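Local coordinates for protein GDP-mannose-dependent alpha-(1-6)-phosphatidylinositol monomannoside mannosyltransferase (Corynebacterium glutamicum, PDB 3OKP) that belongs to the GT-B clan of glycosyltransferases, with two Rossmann-like domains, and holds guanosine-5'-diphosphate-alpha-D-mannose in this structure, at residues A51-K54 / E59-R62; I61-S66 / T71-H76; F177-P182 / A354-V359. All coordinates share one frame; numbering follows the deposited sequence.

Contact 1 (A51-K54 / E59-R62)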
ATOM      1  N   ALA A  51     -17.858  -6.193  18.410  1.00 17.62           N
ATOM      2  CA  ALA A  51     -18.002  -4.738  18.463  1.00 17.64           C
ATOM      3  C   ALA A  51     -17.723  -4.080  17.113  1.00 16.78           C
ATOM      4  O   ALA A  51     -18.430  -3.153  16.715  1.00 16.87           O
ATOM      5  CB  ALA A  51     -17.104  -4.148  19.549  1.00 18.26           C
ATOM      6  N   TYR A  52     -16.696  -4.562  16.414  1.00 15.97           N
ATOM      7  CA  TYR A  52     -16.356  -4.042  15.091  1.00 15.13           C
ATOM      8  C   TYR A  52     -17.408  -4.404  14.041  1.00 14.40           C
ATOM      9  O   TYR A  52     -17.831  -3.546  13.266  1.00 14.34           O
ATOM     10  CB  TYR A  52     -14.968  -4.517  14.641  1.00 14.91           C
ATOM     11  CG  TYR A  52     -14.552  -3.928  13.310  1.00 14.82           C
ATOM     12  CD1 TYR A  52     -13.992  -2.654  13.238  1.00 15.16           C
ATOM     13  CD2 TYR A  52     -14.736  -4.638  12.120  1.00 14.59           C
ATOM     14  CE1 TYR A  52     -13.621  -2.100  12.016  1.00 14.88           C
ATOM     15  CE2 TYR A  52     -14.372  -4.092  10.894  1.00 14.20           C
ATOM     16  CZ  TYR A  52     -13.814  -2.821  10.853  1.00 14.26           C
ATOM     17  OH  TYR A  52     -13.439  -2.276   9.649  1.00 14.13           O
ATOM     18  N   ASP A  53     -17.824  -5.670  14.027  1.00 13.83           N
ATOM     19  CA  ASP A  53     -18.794  -6.173  13.051  1.00 13.20           C
ATOM     20  C   ASP A  53     -20.151  -5.470  13.163  1.00 13.62           C
ATOM     21  O   ASP A  53     -20.854  -5.292  12.165  1.00 13.22           O
ATOM     22  CB  ASP A  53     -18.962  -7.692  13.196  1.00 13.02           C
ATOM     23  CG  ASP A  53     -17.679  -8.465  12.889  1.00 12.16           C
ATOM     24  OD1 ASP A  53     -16.696  -7.858  12.404  1.00 11.42           O
ATOM     25  OD2 ASP A  53     -17.655  -9.688  13.143  1.00 11.34           O
ATOM     26  N   LYS A  54     -20.493  -5.068  14.387  1.00 14.04           N
ATOM     27  CA  LYS A  54     -21.714  -4.319  14.687  1.00 14.66           C
ATOM     28  C   LYS A  54     -21.763  -2.961  13.966  1.00 14.28           C
ATOM     29  O   LYS A  54     -22.847  -2.417  13.731  1.00 14.44           O
ATOM     30  CB  LYS A  54     -21.832  -4.135  16.210  1.00 15.46           C
ATOM     31  CG  LYS A  54     -23.159  -3.582  16.725  1.00 17.97           C
ATOM     32  CD  LYS A  54     -24.292  -4.598  16.638  1.00 20.17           C
ATOM     33  CE  LYS A  54     -25.555  -4.052  17.289  1.00 22.12           C
ATOM     34  NZ  LYS A  54     -26.775  -4.758  16.798  1.00 23.29           N
ATOM     35  N   GLU A  59     -22.497  -8.364   6.175  1.00 12.15           N
ATOM     36  CA  GLU A  59     -22.392  -9.505   7.088  1.00 12.69           C
ATOM     37  C   GLU A  59     -20.967 -10.042   7.218  1.00 12.17           C
ATOM     38  O   GLU A  59     -20.268 -10.239   6.218  1.00 11.79           O
ATOM     39  CB  GLU A  59     -23.338 -10.629   6.641  1.00 12.87           C
ATOM     40  CG  GLU A  59     -23.304 -11.880   7.528  1.00 13.80           C
ATOM     41  CD  GLU A  59     -24.192 -13.001   7.018  1.00 14.51           C
ATOM     42  OE1 GLU A  59     -24.482 -13.040   5.799  1.00 16.20           O
ATOM     43  OE2 GLU A  59     -24.595 -13.853   7.840  1.00 16.62           O
ATOM     44  N   VAL A  60     -20.552 -10.275   8.462  1.00 12.24           N
ATOM     45  CA  VAL A  60     -19.295 -10.961   8.764  1.00 12.12           C
ATOM     46  C   VAL A  60     -19.610 -12.234   9.550  1.00 12.45           C
ATOM     47  O   VAL A  60     -20.221 -12.179  10.620  1.00 12.73           O
ATOM     48  CB  VAL A  60     -18.312 -10.066   9.573  1.00 12.15           C
ATOM     49  CG1 VAL A  60     -17.013 -10.816   9.883  1.00 11.87           C
ATOM     50  CG2 VAL A  60     -18.010  -8.774   8.819  1.00 11.64           C
ATOM     51  N   ILE A  61     -19.217 -13.374   8.990  1.00 12.23           N
ATOM     52  CA  ILE A  61     -19.340 -14.662   9.669  1.00 12.83           C
ATOM     53  C   ILE A  61     -17.986 -15.007  10.282  1.00 12.80           C
ATOM     54  O   ILE A  61     -17.004 -15.225   9.566  1.00 12.52           O
ATOM     55  CB  ILE A  61     -19.814 -15.786   8.707  1.00 12.76           C
ATOM     56  CG1 ILE A  61     -21.169 -15.417   8.087  1.00 13.36           C
ATOM     57  CG2 ILE A  61     -19.883 -17.135   9.435  1.00 13.00           C
ATOM     58  CD1 ILE A  61     -21.554 -16.246   6.869  1.00 13.35           C
ATOM     59  N   ARG A  62     -17.940 -15.039  11.610  1.00 13.22           N
ATOM     60  CA  ARG A  62     -16.687 -15.242  12.327  1.00 13.31           C
ATOM     61  C   ARG A  62     -16.377 -16.718  12.576  1.00 13.92           C
ATOM     62  O   ARG A  62     -17.183 -17.455  13.153  1.00 14.04           O
ATOM     63  CB  ARG A  62     -16.680 -14.456  13.642  1.00 13.72           C
ATOM     64  CG  ARG A  62     -16.615 -12.934  13.480  1.00 12.79           C
ATOM     65  CD  ARG A  62     -15.221 -12.452  13.097  1.00 11.74           C
ATOM     66  NE  ARG A  62     -15.157 -10.993  12.999  1.00 11.25           N
ATOM     67  CZ  ARG A  62     -14.042 -10.296  12.794  1.00 11.07           C
ATOM     68  NH1 ARG A  62     -12.874 -10.916  12.663  1.00 10.46           N
ATOM     69  NH2 ARG A  62     -14.095  -8.973  12.721  1.00  9.85           N
TER
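Asp53 and Arg62 form a salt bridge between helix 46-53 and strand 59-63. Arg62 uses its NE side, giving one nitrogen to each carboxylate oxygen. NE of Arg62 donates to OD2 of Asp53 at 2.8 Å, with a nearly straight N-H...O angle of 174°. It meets the syn lone pair of that oxygen. NH2 of Arg62 donates to OD1 of Asp53, also at 2.8 Å, on the syn side but somewhat out of the carboxylate plane. The two flat groups are nearly coplanar, 14° apart. Two bonds side by side fix the rotation of the carboxylate. The arginine chain bends at chi2 (-76°), which brings NE and NH2 round to the acid.

The van der Waals contacts are smaller. CG1 of Val60 lies 3.5 Å from OD2 of Asp53, so the valine packs against the carboxylate. CG of Arg62 also lies 3.4 Å from OD2 of Asp53. The Tyr52 ring only grazes the guanidinium, with CD2 of Tyr52 4.4 Å from NH2 of Arg62.

Arg62 has further acceptors: NH2 also bonds the carbonyl O of Pro15, and NH1 that of Ser42. The contact is near the surface, within the beta-alpha-beta unit of strand 37-42, helix 46-53 and strand 59-63. Strand 59-63 is an outermost strand of its parallel sheet and pairs with strand 37-42, where Val60 touches Val39 and Arg62 touches Ala41.

Contact 2 (I61-S66 / T71-H76)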
ATOM      1  N   ILE A  61     -19.217 -13.374   8.990  1.00 12.23           N
ATOM      2  CA  ILE A  61     -19.340 -14.662   9.669  1.00 12.83           C
ATOM      3  C   ILE A  61     -17.986 -15.007  10.282  1.00 12.80           C
ATOM      4  O   ILE A  61     -17.004 -15.225   9.566  1.00 12.52           O
ATOM      5  CB  ILE A  61     -19.814 -15.786   8.707  1.00 12.76           C
ATOM      6  CG1 ILE A  61     -21.169 -15.417   8.087  1.00 13.36           C
ATOM      7  CG2 ILE A  61     -19.883 -17.135   9.435  1.00 13.00           C
ATOM      8  CD1 ILE A  61     -21.554 -16.246   6.869  1.00 13.35           C
ATOM      9  N   ARG A  62     -17.940 -15.039  11.610  1.00 13.22           N
ATOM     10  CA  ARG A  62     -16.687 -15.242  12.327  1.00 13.31           C
ATOM     11  C   ARG A  62     -16.377 -16.718  12.576  1.00 13.92           C
ATOM     12  O   ARG A  62     -17.183 -17.455  13.153  1.00 14.04           O
ATOM     13  CB  ARG A  62     -16.680 -14.456  13.642  1.00 13.72           C
ATOM     14  CG  ARG A  62     -16.615 -12.934  13.480  1.00 12.79           C
ATOM     15  CD  ARG A  62     -15.221 -12.452  13.097  1.00 11.74           C
ATOM     16  NE  ARG A  62     -15.157 -10.993  12.999  1.00 11.25           N
ATOM     17  CZ  ARG A  62     -14.042 -10.296  12.794  1.00 11.07           C
ATOM     18  NH1 ARG A  62     -12.874 -10.916  12.663  1.00 10.46           N
ATOM     19  NH2 ARG A  62     -14.095  -8.973  12.721  1.00  9.85           N
ATOM     20  N   TRP A  63     -15.199 -17.132  12.115  1.00 14.05           N
ATOM     21  CA  TRP A  63     -14.652 -18.456  12.379  1.00 14.75           C
ATOM     22  C   TRP A  63     -14.011 -18.416  13.774  1.00 15.42           C
ATOM     23  O   TRP A  63     -13.106 -17.613  14.013  1.00 15.34           O
ATOM     24  CB  TRP A  63     -13.638 -18.805  11.279  1.00 14.49           C
ATOM     25  CG  TRP A  63     -13.037 -20.197  11.308  1.00 14.87           C
ATOM     26  CD1 TRP A  63     -11.705 -20.503  11.343  1.00 15.24           C
ATOM     27  CD2 TRP A  63     -13.736 -21.455  11.264  1.00 15.29           C
ATOM     28  NE1 TRP A  63     -11.529 -21.866  11.339  1.00 15.47           N
ATOM     29  CE2 TRP A  63     -12.755 -22.475  11.291  1.00 15.82           C
ATOM     30  CE3 TRP A  63     -15.089 -21.819  11.212  1.00 15.11           C
ATOM     31  CZ2 TRP A  63     -13.086 -23.839  11.271  1.00 15.88           C
ATOM     32  CZ3 TRP A  63     -15.417 -23.178  11.195  1.00 15.74           C
ATOM     33  CH2 TRP A  63     -14.418 -24.169  11.221  1.00 15.88           C
ATOM     34  N   PRO A  64     -14.494 -19.266  14.706  1.00 16.21           N
ATOM     35  CA  PRO A  64     -14.082 -19.189  16.117  1.00 17.16           C
ATOM     36  C   PRO A  64     -12.666 -19.718  16.381  1.00 17.59           C
ATOM     37  O   PRO A  64     -12.418 -20.339  17.420  1.00 18.19           O
ATOM     38  CB  PRO A  64     -15.125 -20.059  16.828  1.00 17.69           C
ATOM     39  CG  PRO A  64     -15.490 -21.088  15.808  1.00 17.35           C
ATOM     40  CD  PRO A  64     -15.458 -20.361  14.481  1.00 16.44           C
ATOM     41  N   ARG A  65     -11.760 -19.467  15.442  1.00 17.43           N
ATOM     42  CA  ARG A  65     -10.355 -19.837  15.562  1.00 17.95           C
ATOM     43  C   ARG A  65      -9.479 -18.601  15.386  1.00 17.47           C
ATOM     44  O   ARG A  65      -9.787 -17.718  14.579  1.00 16.99           O
ATOM     45  CB  ARG A  65      -9.982 -20.887  14.511  1.00 18.05           C
ATOM     46  CG  ARG A  65     -10.431 -22.312  14.825  1.00 20.03           C
ATOM     47  CD  ARG A  65      -9.561 -22.937  15.913  1.00 22.93           C
ATOM     48  NE  ARG A  65      -9.511 -24.397  15.832  1.00 25.12           N
ATOM     49  CZ  ARG A  65     -10.384 -25.217  16.409  1.00 26.43           C
ATOM     50  NH1 ARG A  65     -10.243 -26.531  16.280  1.00 27.21           N
ATOM     51  NH2 ARG A  65     -11.399 -24.731  17.114  1.00 27.04           N
ATOM     52  N   SER A  66      -8.387 -18.553  16.144  1.00 17.52           N
ATOM     53  CA  SER A  66      -7.440 -17.439  16.119  1.00 17.17           C
ATOM     54  C   SER A  66      -6.741 -17.288  14.761  1.00 16.22           C
ATOM     55  O   SER A  66      -6.383 -16.176  14.356  1.00 15.75           O
ATOM     56  CB  SER A  66      -6.405 -17.619  17.233  1.00 18.08           C
ATOM     57  OG  SER A  66      -5.549 -16.496  17.319  1.00 19.22           O
ATOM     58  N   THR A  71      -7.945 -26.278   6.105  1.00 11.33           N
ATOM     59  CA  THR A  71      -8.179 -27.576   6.737  1.00 11.58           C
ATOM     60  C   THR A  71      -9.563 -28.075   6.311  1.00 11.44           C
ATOM     61  O   THR A  71     -10.397 -27.267   5.900  1.00 10.97           O
ATOM     62  CB  THR A  71      -8.140 -27.476   8.285  1.00 11.92           C
ATOM     63  OG1 THR A  71      -9.278 -26.738   8.750  1.00 12.02           O
ATOM     64  CG2 THR A  71      -6.860 -26.792   8.776  1.00 11.82           C
ATOM     65  N   PRO A  72      -9.814 -29.399   6.403  1.00 11.79           N
ATOM     66  CA  PRO A  72     -11.139 -29.935   6.057  1.00 11.88           C
ATOM     67  C   PRO A  72     -12.309 -29.234   6.758  1.00 11.70           C
ATOM     68  O   PRO A  72     -13.330 -28.976   6.120  1.00 11.54           O
ATOM     69  CB  PRO A  72     -11.047 -31.401   6.493  1.00 12.49           C
ATOM     70  CG  PRO A  72      -9.605 -31.726   6.377  1.00 12.62           C
ATOM     71  CD  PRO A  72      -8.884 -30.476   6.794  1.00 12.32           C
ATOM     72  N   THR A  73     -12.163 -28.925   8.046  1.00 11.76           N
ATOM     73  CA  THR A  73     -13.236 -28.267   8.804  1.00 12.01           C
ATOM     74  C   THR A  73     -13.506 -26.843   8.312  1.00 11.45           C
ATOM     75  O   THR A  73     -14.664 -26.444   8.174  1.00 11.16           O
ATOM     76  CB  THR A  73     -12.970 -28.254  10.328  1.00 12.45           C
ATOM     77  OG1 THR A  73     -11.657 -27.741  10.584  1.00 12.83           O
ATOM     78  CG2 THR A  73     -13.090 -29.665  10.912  1.00 13.25           C
ATOM     79  N   THR A  74     -12.439 -26.091   8.044  1.00 11.17           N
ATOM     80  CA  THR A  74     -12.562 -24.736   7.495  1.00 10.85           C
ATOM     81  C   THR A  74     -13.201 -24.766   6.104  1.00 10.70           C
ATOM     82  O   THR A  74     -14.096 -23.969   5.809  1.00 10.49           O
ATOM     83  CB  THR A  74     -11.196 -24.015   7.415  1.00 10.52           C
ATOM     84  OG1 THR A  74     -10.542 -24.066   8.688  1.00 11.01           O
ATOM     85  CG2 THR A  74     -11.383 -22.557   7.017  1.00 10.39           C
ATOM     86  N   ALA A  75     -12.738 -25.688   5.261  1.00 10.95           N
ATOM     87  CA  ALA A  75     -13.269 -25.853   3.907  1.00 11.11           C
ATOM     88  C   ALA A  75     -14.756 -26.224   3.918  1.00 11.59           C
ATOM     89  O   ALA A  75     -15.521 -25.728   3.091  1.00 11.35           O
ATOM     90  CB  ALA A  75     -12.462 -26.890   3.140  1.00 11.44           C
ATOM     91  N   HIS A  76     -15.146 -27.088   4.858  1.00 12.11           N
ATOM     92  CA  HIS A  76     -16.546 -27.499   5.034  1.00 12.91           C
ATOM     93  C   HIS A  76     -17.434 -26.308   5.392  1.00 12.69           C
ATOM     94  O   HIS A  76     -18.523 -26.145   4.831  1.00 12.88           O
ATOM     95  CB  HIS A  76     -16.666 -28.587   6.114  1.00 13.43           C
ATOM     96  CG  HIS A  76     -18.067 -29.071   6.339  1.00 14.53           C
ATOM     97  ND1 HIS A  76     -18.501 -30.313   5.929  1.00 15.55           N
ATOM     98  CD2 HIS A  76     -19.134 -28.480   6.932  1.00 15.54           C
ATOM     99  CE1 HIS A  76     -19.771 -30.469   6.261  1.00 16.27           C
ATOM    100  NE2 HIS A  76     -20.180 -29.369   6.867  1.00 15.92           N
TER
HETATM  101  O   HOH W   1      -8.662 -22.881  10.734  1.00 10.90           O
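Trp63 brings its indole up to the first turn of helix 72-84, where it meets Thr73 and Thr74. The packed part is the side of the indole that carries NE1 and the six-membered ring. OG1 of Thr74 sits obliquely to the ring, 3.6 Å from both NE1 and CZ2 of Trp63. CH2 of Trp63 lies 3.8 Å from the carbonyl O of Thr73. CG of Trp63 is anti to the backbone N (chi1 -175°), and this carries the indole across to the helix. Phe40 of strand 37-42 also meets the indole.

The looser part is bridged by water. One water lies in the indole plane at its edge and accepts from NE1 of Trp63 at 3.1 Å. It is also hydrogen-bonded to OG1 of Thr74, at 3.0 Å. Thr73 is exposed and makes a thinner contact, its OG1 4.2 Å from CZ2 of Trp63.

OG1 of Thr74 also bonds the carbonyl O of Leu69. Thr71 is the N-cap residue, its OG1 hydrogen-bonded to OG1 of Thr74 and of Thr73. The loop after edge strand 59-63 leads into helix 72-84, which packs back on the strand, as in a Rossmann-like GT-B domain.

Contact 3 (F177-P182 / A354-V359)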
ATOM      1  N   PHE A 177      -6.577  12.454   1.928  1.00 12.63           N
ATOM      2  CA  PHE A 177      -5.316  12.937   1.379  1.00 12.26           C
ATOM      3  C   PHE A 177      -5.642  13.918   0.262  1.00 12.23           C
ATOM      4  O   PHE A 177      -5.981  13.528  -0.858  1.00 12.31           O
ATOM      5  CB  PHE A 177      -4.443  11.780   0.881  1.00 12.04           C
ATOM      6  CG  PHE A 177      -3.950  10.877   1.975  1.00 12.07           C
ATOM      7  CD1 PHE A 177      -2.756  11.153   2.637  1.00 12.27           C
ATOM      8  CD2 PHE A 177      -4.676   9.747   2.344  1.00 12.73           C
ATOM      9  CE1 PHE A 177      -2.293  10.322   3.653  1.00 12.79           C
ATOM     10  CE2 PHE A 177      -4.225   8.908   3.360  1.00 13.25           C
ATOM     11  CZ  PHE A 177      -3.030   9.197   4.019  1.00 13.19           C
ATOM     12  N   THR A 178      -5.561  15.200   0.598  1.00 12.29           N
ATOM     13  CA  THR A 178      -6.007  16.270  -0.281  1.00 12.33           C
ATOM     14  C   THR A 178      -5.054  17.469  -0.142  1.00 12.09           C
ATOM     15  O   THR A 178      -4.455  17.658   0.925  1.00 11.82           O
ATOM     16  CB  THR A 178      -7.496  16.636   0.026  1.00 13.02           C
ATOM     17  OG1 THR A 178      -8.069  17.350  -1.074  1.00 13.56           O
ATOM     18  CG2 THR A 178      -7.630  17.450   1.317  1.00 13.02           C
ATOM     19  N   PRO A 179      -4.871  18.257  -1.223  1.00 11.98           N
ATOM     20  CA  PRO A 179      -3.996  19.430  -1.112  1.00 11.81           C
ATOM     21  C   PRO A 179      -4.444  20.385  -0.008  1.00 12.05           C
ATOM     22  O   PRO A 179      -5.647  20.566   0.212  1.00 12.35           O
ATOM     23  CB  PRO A 179      -4.122  20.092  -2.487  1.00 12.00           C
ATOM     24  CG  PRO A 179      -4.480  18.964  -3.404  1.00 11.99           C
ATOM     25  CD  PRO A 179      -5.407  18.113  -2.588  1.00 12.03           C
ATOM     26  N   ALA A 180      -3.476  20.969   0.693  1.00 11.91           N
ATOM     27  CA  ALA A 180      -3.769  21.879   1.792  1.00 12.18           C
ATOM     28  C   ALA A 180      -4.183  23.243   1.269  1.00 12.54           C
ATOM     29  O   ALA A 180      -3.643  23.727   0.275  1.00 12.41           O
ATOM     30  CB  ALA A 180      -2.563  22.016   2.712  1.00 11.92           C
ATOM     31  N   THR A 181      -5.151  23.856   1.942  1.00 13.01           N
ATOM     32  CA  THR A 181      -5.464  25.259   1.706  1.00 13.49           C
ATOM     33  C   THR A 181      -4.263  26.082   2.172  1.00 13.31           C
ATOM     34  O   THR A 181      -3.526  25.644   3.062  1.00 13.23           O
ATOM     35  CB  THR A 181      -6.731  25.705   2.469  1.00 13.98           C
ATOM     36  OG1 THR A 181      -6.550  25.492   3.875  1.00 13.84           O
ATOM     37  CG2 THR A 181      -7.956  24.928   1.987  1.00 14.39           C
ATOM     38  N   PRO A 182      -4.033  27.255   1.555  1.00 13.59           N
ATOM     39  CA  PRO A 182      -2.970  28.143   2.029  1.00 13.44           C
ATOM     40  C   PRO A 182      -2.998  28.388   3.545  1.00 13.47           C
ATOM     41  O   PRO A 182      -1.935  28.427   4.168  1.00 13.09           O
ATOM     42  CB  PRO A 182      -3.234  29.440   1.265  1.00 13.88           C
ATOM     43  CG  PRO A 182      -3.853  28.982  -0.011  1.00 14.23           C
ATOM     44  CD  PRO A 182      -4.717  27.807   0.367  1.00 13.94           C
ATOM     45  N   ALA A 354      -0.109  17.973 -11.114  1.00  9.54           N
ATOM     46  CA  ALA A 354      -0.135  16.765 -11.935  1.00  9.42           C
ATOM     47  C   ALA A 354      -0.281  15.510 -11.076  1.00  9.00           C
ATOM     48  O   ALA A 354      -0.967  14.567 -11.468  1.00  9.13           O
ATOM     49  CB  ALA A 354       1.115  16.677 -12.816  1.00  9.27           C
ATOM     50  N   GLY A 355       0.360  15.510  -9.907  1.00  8.66           N
ATOM     51  CA  GLY A 355       0.236  14.410  -8.947  1.00  8.25           C
ATOM     52  C   GLY A 355      -1.198  14.195  -8.494  1.00  8.53           C
ATOM     53  O   GLY A 355      -1.688  13.064  -8.479  1.00  8.75           O
ATOM     54  N   ARG A 356      -1.865  15.288  -8.131  1.00  8.45           N
ATOM     55  CA  ARG A 356      -3.264  15.258  -7.707  1.00  8.83           C
ATOM     56  C   ARG A 356      -4.187  14.746  -8.816  1.00  9.26           C
ATOM     57  O   ARG A 356      -5.039  13.894  -8.572  1.00  9.44           O
ATOM     58  CB  ARG A 356      -3.709  16.643  -7.208  1.00  8.78           C
ATOM     59  CG  ARG A 356      -5.194  16.760  -6.835  1.00  9.31           C
ATOM     60  CD  ARG A 356      -5.537  15.919  -5.616  1.00  9.07           C
ATOM     61  NE  ARG A 356      -6.973  15.887  -5.348  1.00  9.96           N
ATOM     62  CZ  ARG A 356      -7.534  15.284  -4.302  1.00  9.52           C
ATOM     63  NH1 ARG A 356      -6.786  14.659  -3.401  1.00  8.14           N
ATOM     64  NH2 ARG A 356      -8.853  15.312  -4.154  1.00  9.14           N
ATOM     65  N   ALA A 357      -4.004  15.266 -10.028  1.00  9.65           N
ATOM     66  CA  ALA A 357      -4.779  14.832 -11.190  1.00 10.27           C
ATOM     67  C   ALA A 357      -4.551  13.349 -11.496  1.00 10.48           C
ATOM     68  O   ALA A 357      -5.493  12.629 -11.842  1.00 10.59           O
ATOM     69  CB  ALA A 357      -4.439  15.690 -12.406  1.00 10.51           C
ATOM     70  N   HIS A 358      -3.302  12.908 -11.353  1.00 10.31           N
ATOM     71  CA  HIS A 358      -2.914  11.518 -11.614  1.00 10.71           C
ATOM     72  C   HIS A 358      -3.650  10.520 -10.719  1.00 10.94           C
ATOM     73  O   HIS A 358      -4.227   9.548 -11.214  1.00 11.09           O
ATOM     74  CB  HIS A 358      -1.393  11.352 -11.477  1.00 10.19           C
ATOM     75  CG  HIS A 358      -0.900   9.968 -11.774  1.00 10.48           C
ATOM     76  ND1 HIS A 358      -0.043   9.289 -10.934  1.00 11.01           N
ATOM     77  CD2 HIS A 358      -1.138   9.139 -12.818  1.00 10.84           C
ATOM     78  CE1 HIS A 358       0.224   8.101 -11.447  1.00 10.47           C
ATOM     79  NE2 HIS A 358      -0.429   7.986 -12.589  1.00 11.00           N
ATOM     80  N   VAL A 359      -3.633  10.764  -9.409  1.00 11.22           N
ATOM     81  CA  VAL A 359      -4.305   9.873  -8.455  1.00 12.02           C
ATOM     82  C   VAL A 359      -5.833   9.909  -8.583  1.00 12.77           C
ATOM     83  O   VAL A 359      -6.494   8.884  -8.408  1.00 12.91           O
ATOM     84  CB  VAL A 359      -3.862  10.112  -6.978  1.00 11.64           C
ATOM     85  CG1 VAL A 359      -2.404   9.694  -6.777  1.00 11.62           C
ATOM     86  CG2 VAL A 359      -4.073  11.556  -6.561  1.00 12.37           C
TER
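Arg356 reaches from helix 345-362 to the loop 177-182, which follows the last strand of the first Rossmann-like sheet of this GT-B fold. The loop leads on to helix 182-191, and the contact ties it to a helix near the end of the chain.

The polar contacts centre on the guanidinium. NH1 of Arg356 makes a weak hydrogen bond to the carbonyl O of Phe177. NH1 of Arg356 is 2.9 Å from O of Phe177, but the N-H...O angle of 120° makes the bond weak. That oxygen lies in the guanidinium plane, at its edge. The stronger partner of NH1 is the carbonyl O of Ala301, at the end of helix 294-301. NH2 bonds the carbonyl O of Val174. Three backbone oxygens, two from the connecting stretch and one from helix 294-301, thus gather round the group.

The van der Waals contacts come from Thr178 and Pro179. Both lie over one face of the guanidinium. OG1 of Thr178 is 3.8 Å from NH2 of Arg356, and CA of Thr178 is 3.6 Å from NH1 of Arg356. The Pro179 ring crosses the arginine chain at about a right angle. The chain leaves the helix with CG anti to the backbone N (chi1 176°), then bends at chi2 (67°).

The Phe177 ring packs on Ile267, Glu298 and Ala301 instead. Its side chain is about 5 Å from the bound guanosine-5'-diphosphate-alpha-D-mannose. At the Pro179 end, the closest approach to the arginine is CD of Pro179 to CD of Arg356, at 3.7 Å.

Contacts 1 and 2 are neighbours on strand 59-63, with centres 15 Å apart. They share Ile61 and Arg62 in sequence, and contact 2 begins on the strand where contact 1 ends. Contact 1 joins that strand to the helix before it, and contact 2 joins it to the helix after it. Both belong to the domain with the seven-stranded sheet. Contact 3 stands apart. Its centre is 35 Å from that of contact 1 and 43 Å from that of contact 2, which lies on the opposite side of the chain's centre. The side chain of Phe177 in contact 3 comes within about 5 Å of the bound guanosine-5'-diphosphate-alpha-D-mannose.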